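Local atomic coordinates of esterase Rv0045c (Mycobacterium tuberculosis, PDB entry 6WYN), a protein that hydrolyses carboxylic esters, preferring short, straight-chain alkyl esters, and is probably involved in ester or lipid metabolism of Mycobacterium tuberculosis. Residues A[177-182]-A[279-284]; A[182-187]-A[286-291]; A[271-276]-A[294-299]. All blocks are in the same frame, centred on the assembly; numbering follows the deposited sequence.

Interaction 1 of 3, residues A[177-182]-A[279-284]; sequences LVDVTP and GSSGFV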
loop_
_atom_site.group_PDB
_atom_site.type_symbol
_atom_site.label_atom_id
_atom_site.label_comp_id
_atom_site.label_asym_id
_atom_site.label_seq_id
_atom_site.Cartn_x
_atom_site.Cartn_y
_atom_site.Cartn_z
ATOM N N LEU A 177 6.129 -4.286 7.718
ATOM C CA LEU A 177 4.782 -4.778 7.376
ATOM C C LEU A 177 3.775 -3.887 8.080
ATOM O O LEU A 177 3.830 -3.795 9.366
ATOM C CB LEU A 177 4.618 -6.232 7.834
ATOM C CG LEU A 177 5.513 -7.267 7.166
ATOM C CD1 LEU A 177 5.174 -8.642 7.698
ATOM C CD2 LEU A 177 5.346 -7.279 5.648
ATOM N N VAL A 178 2.823 -3.324 7.346
ATOM C CA VAL A 178 1.752 -2.526 8.000
ATOM C C VAL A 178 0.483 -3.357 8.062
ATOM O O VAL A 178 -0.158 -3.586 7.018
ATOM C CB VAL A 178 1.589 -1.157 7.340
ATOM C CG1 VAL A 178 0.523 -0.310 7.991
ATOM C CG2 VAL A 178 2.912 -0.425 7.358
ATOM N N ASP A 179 0.102 -3.714 9.309
ATOM C CA ASP A 179 -1.142 -4.407 9.691
ATOM C C ASP A 179 -1.408 -5.639 8.820
ATOM O O ASP A 179 -2.551 -5.844 8.446
ATOM C CB ASP A 179 -2.319 -3.429 9.680
ATOM C CG ASP A 179 -3.389 -3.762 10.721
ATOM O OD1 ASP A 179 -3.021 -3.914 11.884
ATOM O OD2 ASP A 179 -4.597 -3.903 10.347
ATOM N N VAL A 180 -0.427 -6.494 8.617
ATOM C CA VAL A 180 -0.659 -7.769 7.904
ATOM C C VAL A 180 0.372 -8.829 8.296
ATOM O O VAL A 180 1.514 -8.500 8.589
ATOM C CB VAL A 180 -0.645 -7.511 6.381
ATOM C CG1 VAL A 180 0.776 -7.243 5.904
ATOM C CG2 VAL A 180 -1.293 -8.659 5.617
ATOM N N THR A 181 -0.044 -10.091 8.198
ATOM C CA THR A 181 0.842 -11.286 8.124
ATOM C C THR A 181 0.247 -12.200 7.043
ATOM O O THR A 181 -0.904 -12.028 6.661
ATOM C CB THR A 181 0.935 -12.019 9.474
ATOM O OG1 THR A 181 -0.274 -12.778 9.597
ATOM C CG2 THR A 181 1.075 -11.097 10.672
ATOM N N PRO A 182 0.959 -13.239 6.565
ATOM C CA PRO A 182 0.357 -14.180 5.616
ATOM C C PRO A 182 -0.975 -14.730 6.125
ATOM O O PRO A 182 -1.977 -14.669 5.411
ATOM C CB PRO A 182 1.418 -15.249 5.511
ATOM C CG PRO A 182 2.682 -14.458 5.693
ATOM C CD PRO A 182 2.369 -13.548 6.864
ATOM N N GLY A 279 -3.986 -0.375 16.526
ATOM C CA GLY A 279 -4.597 -0.669 17.846
ATOM C C GLY A 279 -6.100 -0.876 17.812
ATOM O O GLY A 279 -6.590 -1.647 18.637
ATOM N N SER A 280 -6.813 -0.246 16.887
ATOM C CA SER A 280 -8.264 -0.449 16.648
ATOM C C SER A 280 -8.508 -1.414 15.476
ATOM O O SER A 280 -9.618 -1.512 15.029
ATOM C CB SER A 280 -8.962 0.842 16.421
ATOM O OG SER A 280 -8.709 1.669 17.542
ATOM N N SER A 281 -7.492 -2.080 14.973
ATOM C CA SER A 281 -7.668 -3.055 13.886
ATOM C C SER A 281 -7.639 -4.461 14.485
ATOM O O SER A 281 -6.656 -4.802 15.110
ATOM C CB SER A 281 -6.615 -2.894 12.818
ATOM O OG SER A 281 -6.749 -3.945 11.879
ATOM N N GLY A 282 -8.663 -5.242 14.192
ATOM C CA GLY A 282 -8.727 -6.687 14.484
ATOM C C GLY A 282 -8.063 -7.526 13.408
ATOM O O GLY A 282 -8.001 -8.761 13.551
ATOM N N PHE A 283 -7.504 -6.902 12.377
ATOM C CA PHE A 283 -7.033 -7.643 11.192
ATOM C C PHE A 283 -5.971 -8.661 11.583
ATOM O O PHE A 283 -6.003 -9.825 11.128
ATOM C CB PHE A 283 -6.537 -6.642 10.155
ATOM C CG PHE A 283 -6.434 -7.215 8.772
ATOM C CD1 PHE A 283 -5.267 -7.813 8.350
ATOM C CD2 PHE A 283 -7.499 -7.107 7.892
ATOM C CE1 PHE A 283 -5.154 -8.319 7.063
ATOM C CE2 PHE A 283 -7.394 -7.618 6.600
ATOM C CZ PHE A 283 -6.210 -8.206 6.192
ATOM N N VAL A 284 -5.008 -8.221 12.378
ATOM C CA VAL A 284 -3.892 -9.048 12.866
ATOM C C VAL A 284 -4.152 -9.364 14.348
ATOM O O VAL A 284 -4.293 -8.419 15.121
ATOM C CB VAL A 284 -2.553 -8.330 12.678
ATOM C CG1 VAL A 284 -1.386 -9.177 13.213
ATOM C CG2 VAL A 284 -2.371 -7.935 11.200
HETATM O O HOH W 1 -4.399 -5.596 13.686
#
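Ser281 donates a hydrogen bond to the carboxylate of Asp179, the inferred acid of the active site: Ser281 OG lies 2.6 Å from Asp179 OD2, which accepts through its syn lone pair, on the side of the other carboxylate oxygen. A chi1 of 174° turns the hydroxyl away from its own N and towards the N-H of Phe283, whose backbone N donates to Ser281 OG at 3.1 Å. This is an ST turn, and the two bonds together fix the rotation of the hydroxyl. OD2 takes a second bond from His310 ND1. On the other oxygen, Asp179 OD1 is 2.8 Å from a water that also binds Ser281 O and Val284 N, while the backbone N of Gly278 reaches OD1 as well. The carboxylate is therefore gripped at both oxygens and has little freedom to turn.

The tight part lies beside it. Val284 CG2 presses on the peptide that follows Asp179, 3.4 Å from Asp179 C, and the other branch, Val284 CG1, meets Thr181 CG2 at 4.0 Å. Phe283 slants over the same backbone, its CD1 3.4 Å from Asp179 O; farther along the ring, CE1 rests 4.1 Å from Val180 CG2, the two side chains running side by side. By contrast, the loop is loose on its outer side, where Ser280 and Gly282 face solvent, and Phe283 itself is only partly buried. Its ring stacks with His310 and meets that of His188, a residue involved in substrate selectivity.

A buried aspartate just past strand 174-178, bonded to the histidine and steadied by a neighbouring loop, is consistent with the acid corner of the Ser-His-Asp triad of alpha/beta hydrolases, inferred here to be Ser155, His310 and Asp179.

Interaction 2 of 3, residues A[182-187]-A[286-291]; sequences PSALQR and DQDTAE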
loop_
_atom_site.group_PDB
_atom_site.type_symbol
_atom_site.label_atom_id
_atom_site.label_comp_id
_atom_site.label_asym_id
_atom_site.label_seq_id
_atom_site.Cartn_x
_atom_site.Cartn_y
_atom_site.Cartn_z
ATOM N N PRO A 182 0.959 -13.239 6.565
ATOM C CA PRO A 182 0.357 -14.180 5.616
ATOM C C PRO A 182 -0.975 -14.730 6.125
ATOM O O PRO A 182 -1.977 -14.669 5.411
ATOM C CB PRO A 182 1.418 -15.249 5.511
ATOM C CG PRO A 182 2.682 -14.458 5.693
ATOM C CD PRO A 182 2.369 -13.548 6.864
ATOM N N SER A 183 -1.010 -15.182 7.389
ATOM C CA SER A 183 -2.244 -15.766 7.983
ATOM C C SER A 183 -3.380 -14.739 7.984
ATOM O O SER A 183 -4.537 -15.103 7.703
ATOM C CB SER A 183 -1.974 -16.323 9.363
ATOM O OG SER A 183 -0.934 -17.288 9.298
ATOM N N ALA A 184 -3.091 -13.479 8.322
ATOM C CA ALA A 184 -4.143 -12.453 8.479
ATOM C C ALA A 184 -4.797 -12.172 7.126
ATOM O O ALA A 184 -6.042 -12.074 7.038
ATOM C CB ALA A 184 -3.534 -11.209 9.091
ATOM N N LEU A 185 -4.014 -12.014 6.074
ATOM C CA LEU A 185 -4.636 -11.736 4.753
ATOM C C LEU A 185 -5.358 -13.001 4.257
ATOM O O LEU A 185 -6.397 -12.860 3.665
ATOM C CB LEU A 185 -3.579 -11.255 3.744
ATOM C CG LEU A 185 -4.165 -10.648 2.459
ATOM C CD1 LEU A 185 -5.314 -9.713 2.736
ATOM C CD2 LEU A 185 -3.096 -9.882 1.680
ATOM N N GLN A 186 -4.822 -14.189 4.479
ATOM C CA GLN A 186 -5.532 -15.458 4.129
ATOM C C GLN A 186 -6.929 -15.448 4.766
ATOM O O GLN A 186 -7.919 -15.729 4.081
ATOM C CB GLN A 186 -4.721 -16.663 4.596
ATOM C CG GLN A 186 -5.259 -18.004 4.098
ATOM C CD GLN A 186 -4.235 -19.093 4.315
ATOM O OE1 GLN A 186 -3.627 -19.217 5.376
ATOM N NE2 GLN A 186 -4.015 -19.889 3.295
ATOM N N ARG A 187 -7.038 -15.121 6.052
ATOM C CA ARG A 187 -8.369 -15.099 6.731
ATOM C C ARG A 187 -9.260 -14.059 6.021
ATOM O O ARG A 187 -10.458 -14.358 5.743
ATOM C CB ARG A 187 -8.118 -14.887 8.244
ATOM C CG ARG A 187 -9.312 -14.490 9.112
ATOM C CD ARG A 187 -8.947 -14.056 10.559
ATOM N NE ARG A 187 -7.800 -14.825 10.991
ATOM C CZ ARG A 187 -6.597 -14.348 11.326
ATOM N NH1 ARG A 187 -6.351 -13.052 11.429
ATOM N NH2 ARG A 187 -5.643 -15.210 11.612
ATOM N N ASP A 286 -3.066 -11.403 18.119
ATOM C CA ASP A 286 -1.848 -11.706 18.924
ATOM C C ASP A 286 -1.227 -13.020 18.458
ATOM O O ASP A 286 -0.001 -13.105 18.383
ATOM C CB ASP A 286 -2.169 -11.768 20.426
ATOM C CG ASP A 286 -2.511 -10.396 21.015
ATOM O OD1 ASP A 286 -2.191 -9.357 20.387
ATOM O OD2 ASP A 286 -3.133 -10.363 22.069
ATOM N N GLN A 287 -2.039 -14.034 18.180
ATOM C CA GLN A 287 -1.517 -15.314 17.662
ATOM C C GLN A 287 -0.841 -15.098 16.286
ATOM O O GLN A 287 0.242 -15.688 16.028
ATOM C CB GLN A 287 -2.688 -16.311 17.578
ATOM C CG GLN A 287 -2.266 -17.734 17.892
ATOM C CD GLN A 287 -1.987 -18.025 19.364
ATOM O OE1 GLN A 287 -2.909 -18.247 20.149
ATOM N NE2 GLN A 287 -0.710 -18.156 19.713
ATOM N N ASP A 288 -1.438 -14.287 15.416
ATOM C CA ASP A 288 -0.780 -13.911 14.130
ATOM C C ASP A 288 0.628 -13.369 14.401
ATOM O O ASP A 288 1.583 -13.779 13.745
ATOM C CB ASP A 288 -1.623 -12.899 13.362
ATOM C CG ASP A 288 -2.912 -13.448 12.765
ATOM O OD1 ASP A 288 -3.033 -14.725 12.612
ATOM O OD2 ASP A 288 -3.824 -12.616 12.497
ATOM N N THR A 289 0.758 -12.457 15.352
ATOM C CA THR A 289 2.037 -11.783 15.650
ATOM C C THR A 289 3.017 -12.798 16.185
ATOM O O THR A 289 4.188 -12.792 15.767
ATOM C CB THR A 289 1.859 -10.624 16.637
ATOM O OG1 THR A 289 0.813 -9.771 16.192
ATOM C CG2 THR A 289 3.154 -9.875 16.779
ATOM N N ALA A 290 2.573 -13.673 17.094
ATOM C CA ALA A 290 3.462 -14.729 17.620
ATOM C C ALA A 290 3.908 -15.663 16.491
ATOM O O ALA A 290 5.069 -16.118 16.508
ATOM C CB ALA A 290 2.747 -15.492 18.728
ATOM N N GLU A 291 3.015 -16.026 15.590
ATOM C CA GLU A 291 3.365 -16.938 14.447
ATOM C C GLU A 291 4.453 -16.267 13.606
ATOM O O GLU A 291 5.477 -16.885 13.254
ATOM C CB GLU A 291 2.089 -17.275 13.660
ATOM C CG GLU A 291 2.329 -18.097 12.392
ATOM C CD GLU A 291 1.092 -18.353 11.570
ATOM O OE1 GLU A 291 1.023 -19.464 10.957
ATOM O OE2 GLU A 291 0.158 -17.499 11.597
#
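Helix 182-200, which follows strand 174-178, about where many alpha/beta hydrolases insert their cap, and helix 286-295, which probably belongs to the core, are clasped by Arg187 with Asp288 and Ser183 with Glu291. The short segments run more antiparallel than parallel, at 138°, and their axes come no closer than 9.8 Å, a wide spacing bridged mainly by polar side chains.

Arg187 grips Asp288 end-on, one nitrogen to each oxygen: NH1 is 2.8 Å from Asp288 OD2 and NH2 is 2.8 Å from Asp288 OD1. Both oxygens use their syn lone pairs, and guanidinium and carboxylate are nearly coplanar, 8° apart, making a flat, bidentate salt bridge. Arg187 leaves its helix extended and then bends at chi3, bringing the guanidinium back over its own helix, where Ser183 O sits 4.1 Å above the guanidinium plane, toward its rim. Under the same carboxylate, Ala184 CB packs 3.7 Å from Asp288 OD2. Asp288 lies in the first turn of its helix, so the helix end as well as the arginine would be expected to favour its negative charge.

Farther along, Glu291 stretches across with its chain extended beyond CG, and Ser183 OG donates to Glu291 OE2 at 2.6 Å. The hydroxyl comes from above the carboxylate plane, 38° out of it. Trp263 of helix 260-268 adds a weak hydrogen bond to the same hydroxyl and touches Glu291. The Arg187 side is the more open to solvent, whereas Asp288 is buried, its charge met largely by the arginine.

His188, a residue involved in substrate selectivity, follows Arg187 in helix 182-200; the clasp ties that helix to 286-295, the connecting helix of a beta-alpha-beta unit in the alpha/beta hydrolase fold.

Interaction 3 of 3, residues A[271-276]-A[294-299]; sequences APITLV and RRATHF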
loop_
_atom_site.group_PDB
_atom_site.type_symbol
_atom_site.label_atom_id
_atom_site.label_comp_id
_atom_site.label_asym_id
_atom_site.label_seq_id
_atom_site.Cartn_x
_atom_site.Cartn_y
_atom_site.Cartn_z
ATOM N N ALA A 271 16.099 -10.711 5.623
ATOM C CA ALA A 271 15.747 -9.316 5.989
ATOM C C ALA A 271 15.010 -9.296 7.333
ATOM O O ALA A 271 14.038 -10.011 7.510
ATOM C CB ALA A 271 14.888 -8.733 4.909
ATOM N N PRO A 272 15.430 -8.490 8.316
ATOM C CA PRO A 272 14.626 -8.251 9.511
ATOM C C PRO A 272 13.228 -7.722 9.182
ATOM O O PRO A 272 13.055 -6.987 8.223
ATOM C CB PRO A 272 15.433 -7.188 10.280
ATOM C CG PRO A 272 16.870 -7.454 9.823
ATOM C CD PRO A 272 16.700 -7.763 8.350
ATOM N N ILE A 273 12.254 -8.166 9.950
ATOM C CA ILE A 273 10.833 -7.776 9.813
ATOM C C ILE A 273 10.361 -7.011 11.034
ATOM O O ILE A 273 10.506 -7.536 12.169
ATOM C CB ILE A 273 9.962 -9.015 9.612
ATOM C CG1 ILE A 273 10.350 -9.765 8.335
ATOM C CG2 ILE A 273 8.492 -8.596 9.613
ATOM C CD1 ILE A 273 9.664 -11.103 8.188
ATOM N N THR A 274 9.788 -5.829 10.798
ATOM C CA THR A 274 9.078 -5.026 11.821
ATOM C C THR A 274 7.608 -5.094 11.468
ATOM O O THR A 274 7.286 -4.921 10.306
ATOM C CB THR A 274 9.603 -3.592 11.878
ATOM O OG1 THR A 274 10.991 -3.678 12.228
ATOM C CG2 THR A 274 8.852 -2.744 12.877
ATOM N N LEU A 275 6.735 -5.258 12.435
ATOM C CA LEU A 275 5.294 -5.212 12.156
ATOM C C LEU A 275 4.764 -3.962 12.807
ATOM O O LEU A 275 5.211 -3.646 13.941
ATOM C CB LEU A 275 4.628 -6.483 12.705
ATOM C CG LEU A 275 3.103 -6.544 12.718
ATOM C CD1 LEU A 275 2.571 -6.563 11.287
ATOM C CD2 LEU A 275 2.642 -7.799 13.455
ATOM N N VAL A 276 3.804 -3.323 12.149
ATOM C CA VAL A 276 3.071 -2.156 12.687
ATOM C C VAL A 276 1.616 -2.558 12.691
ATOM O O VAL A 276 1.094 -2.781 11.558
ATOM C CB VAL A 276 3.318 -0.856 11.894
ATOM C CG1 VAL A 276 2.540 0.316 12.495
ATOM C CG2 VAL A 276 4.789 -0.512 11.811
ATOM N N ARG A 294 7.801 -16.496 15.423
ATOM C CA ARG A 294 8.378 -17.868 15.450
ATOM C C ARG A 294 8.989 -18.214 14.084
ATOM O O ARG A 294 10.082 -18.799 14.067
ATOM C CB ARG A 294 7.305 -18.873 15.876
ATOM C CG ARG A 294 6.993 -18.821 17.371
ATOM C CD ARG A 294 6.245 -20.052 17.896
ATOM N NE ARG A 294 5.052 -20.223 17.082
ATOM C CZ ARG A 294 3.875 -19.653 17.329
ATOM N NH1 ARG A 294 3.726 -18.924 18.431
ATOM N NH2 ARG A 294 2.863 -19.827 16.483
ATOM N N ARG A 295 8.362 -17.793 12.979
ATOM C CA ARG A 295 8.846 -18.186 11.622
ATOM C C ARG A 295 9.971 -17.265 11.124
ATOM O O ARG A 295 10.907 -17.790 10.490
ATOM C CB ARG A 295 7.676 -18.209 10.634
ATOM C CG ARG A 295 6.512 -19.082 11.078
ATOM C CD ARG A 295 6.767 -20.561 10.872
ATOM N NE ARG A 295 5.604 -21.216 10.295
ATOM C CZ ARG A 295 5.489 -21.554 9.017
ATOM N NH1 ARG A 295 6.475 -21.301 8.175
ATOM N NH2 ARG A 295 4.390 -22.146 8.586
ATOM N N ALA A 296 9.881 -15.955 11.378
ATOM C CA ALA A 296 10.888 -14.973 10.898
ATOM C C ALA A 296 12.259 -15.311 11.484
ATOM O O ALA A 296 12.343 -15.592 12.670
ATOM C CB ALA A 296 10.499 -13.580 11.304
ATOM N N THR A 297 13.314 -15.164 10.709
ATOM C CA THR A 297 14.705 -15.302 11.202
ATOM C C THR A 297 15.025 -14.096 12.097
ATOM O O THR A 297 15.701 -14.290 13.127
ATOM C CB THR A 297 15.709 -15.506 10.059
ATOM O OG1 THR A 297 15.723 -14.336 9.248
ATOM C CG2 THR A 297 15.390 -16.692 9.181
ATOM N N HIS A 298 14.525 -12.894 11.792
ATOM C CA HIS A 298 14.748 -11.718 12.673
ATOM C C HIS A 298 13.500 -10.834 12.737
ATOM O O HIS A 298 13.402 -9.872 12.002
ATOM C CB HIS A 298 16.019 -10.965 12.294
ATOM C CG HIS A 298 16.434 -9.929 13.307
ATOM N ND1 HIS A 298 17.501 -9.042 13.095
ATOM C CD2 HIS A 298 15.957 -9.627 14.544
ATOM C CE1 HIS A 298 17.634 -8.241 14.140
ATOM N NE2 HIS A 298 16.700 -8.579 15.052
ATOM N N PHE A 299 12.619 -11.115 13.682
ATOM C CA PHE A 299 11.477 -10.246 14.025
ATOM C C PHE A 299 11.950 -9.168 15.007
ATOM O O PHE A 299 12.514 -9.529 16.058
ATOM C CB PHE A 299 10.342 -11.095 14.587
ATOM C CG PHE A 299 9.066 -10.341 14.857
ATOM C CD1 PHE A 299 8.409 -9.678 13.841
ATOM C CD2 PHE A 299 8.531 -10.304 16.131
ATOM C CE1 PHE A 299 7.222 -9.000 14.078
ATOM C CE2 PHE A 299 7.337 -9.654 16.369
ATOM C CZ PHE A 299 6.670 -9.011 15.343
HETATM O O HOH W 2 13.168 -12.021 9.410
#
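Ile273 N donates to His298 O across 2.9 Å, with an N-H...O angle of 165°. The same carbonyl oxygen receives a CA-H...O contact from Pro272 CA at 3.2 Å. Ile273 O in turn takes a CA-H...O contact from Phe299 CA, and Ile273 and Phe299 form a parallel bridge.

Side chains close over this backbone seam. A chi1 of -175° swings the Phe299 ring along the neighbouring strand until its edge meets Leu275, Phe299 CE1 lying 3.9 Å from Leu275 CB. Ile273 CD1 packs on Ala296 CB at 4.1 Å, just where helix 286-295 has ended. Nearer the surface, Pro272 CG and His298 ND1 approach obliquely, 3.7 Å apart.

Farther out, a water accepts from His298 N and donates to Ala271 O, 2.9 Å from that oxygen, bridging the two segments beside the Ile273-His298 bond. Thr297 OG1 ties the turn to Leu269 O, and Arg295, in the last turn of the helix, makes a salt bridge with Asp267 of helix 260-268. Thr289 and Leu292 pack on Phe299 from the helix. The seam closes the beta-alpha-beta crossover of strand 273-278, helix 286-295 and edge strand 299-305.

In the fold
Along the chain the six segments alternate: 177-182 and 182-187, which share Pro182, come first, then 271-276, 279-284, 286-291 and 294-299. The centres of interactions 1 and 2 are about 8 Å apart, and interaction 3 lies about 14 Å from the first and 13 Å from the second. Strands 174-178 and 273-278, neighbours in the main sheet, link interactions 1 and 3; helix 286-295 serves both 2 and 3, with Thr289 packing on Leu275 and Phe299. Interaction 1 holds the inferred catalytic acid at the sheet's end, interaction 2 joins the two helices beside it, and interaction 3 lies at the sheet's edge, away from the site.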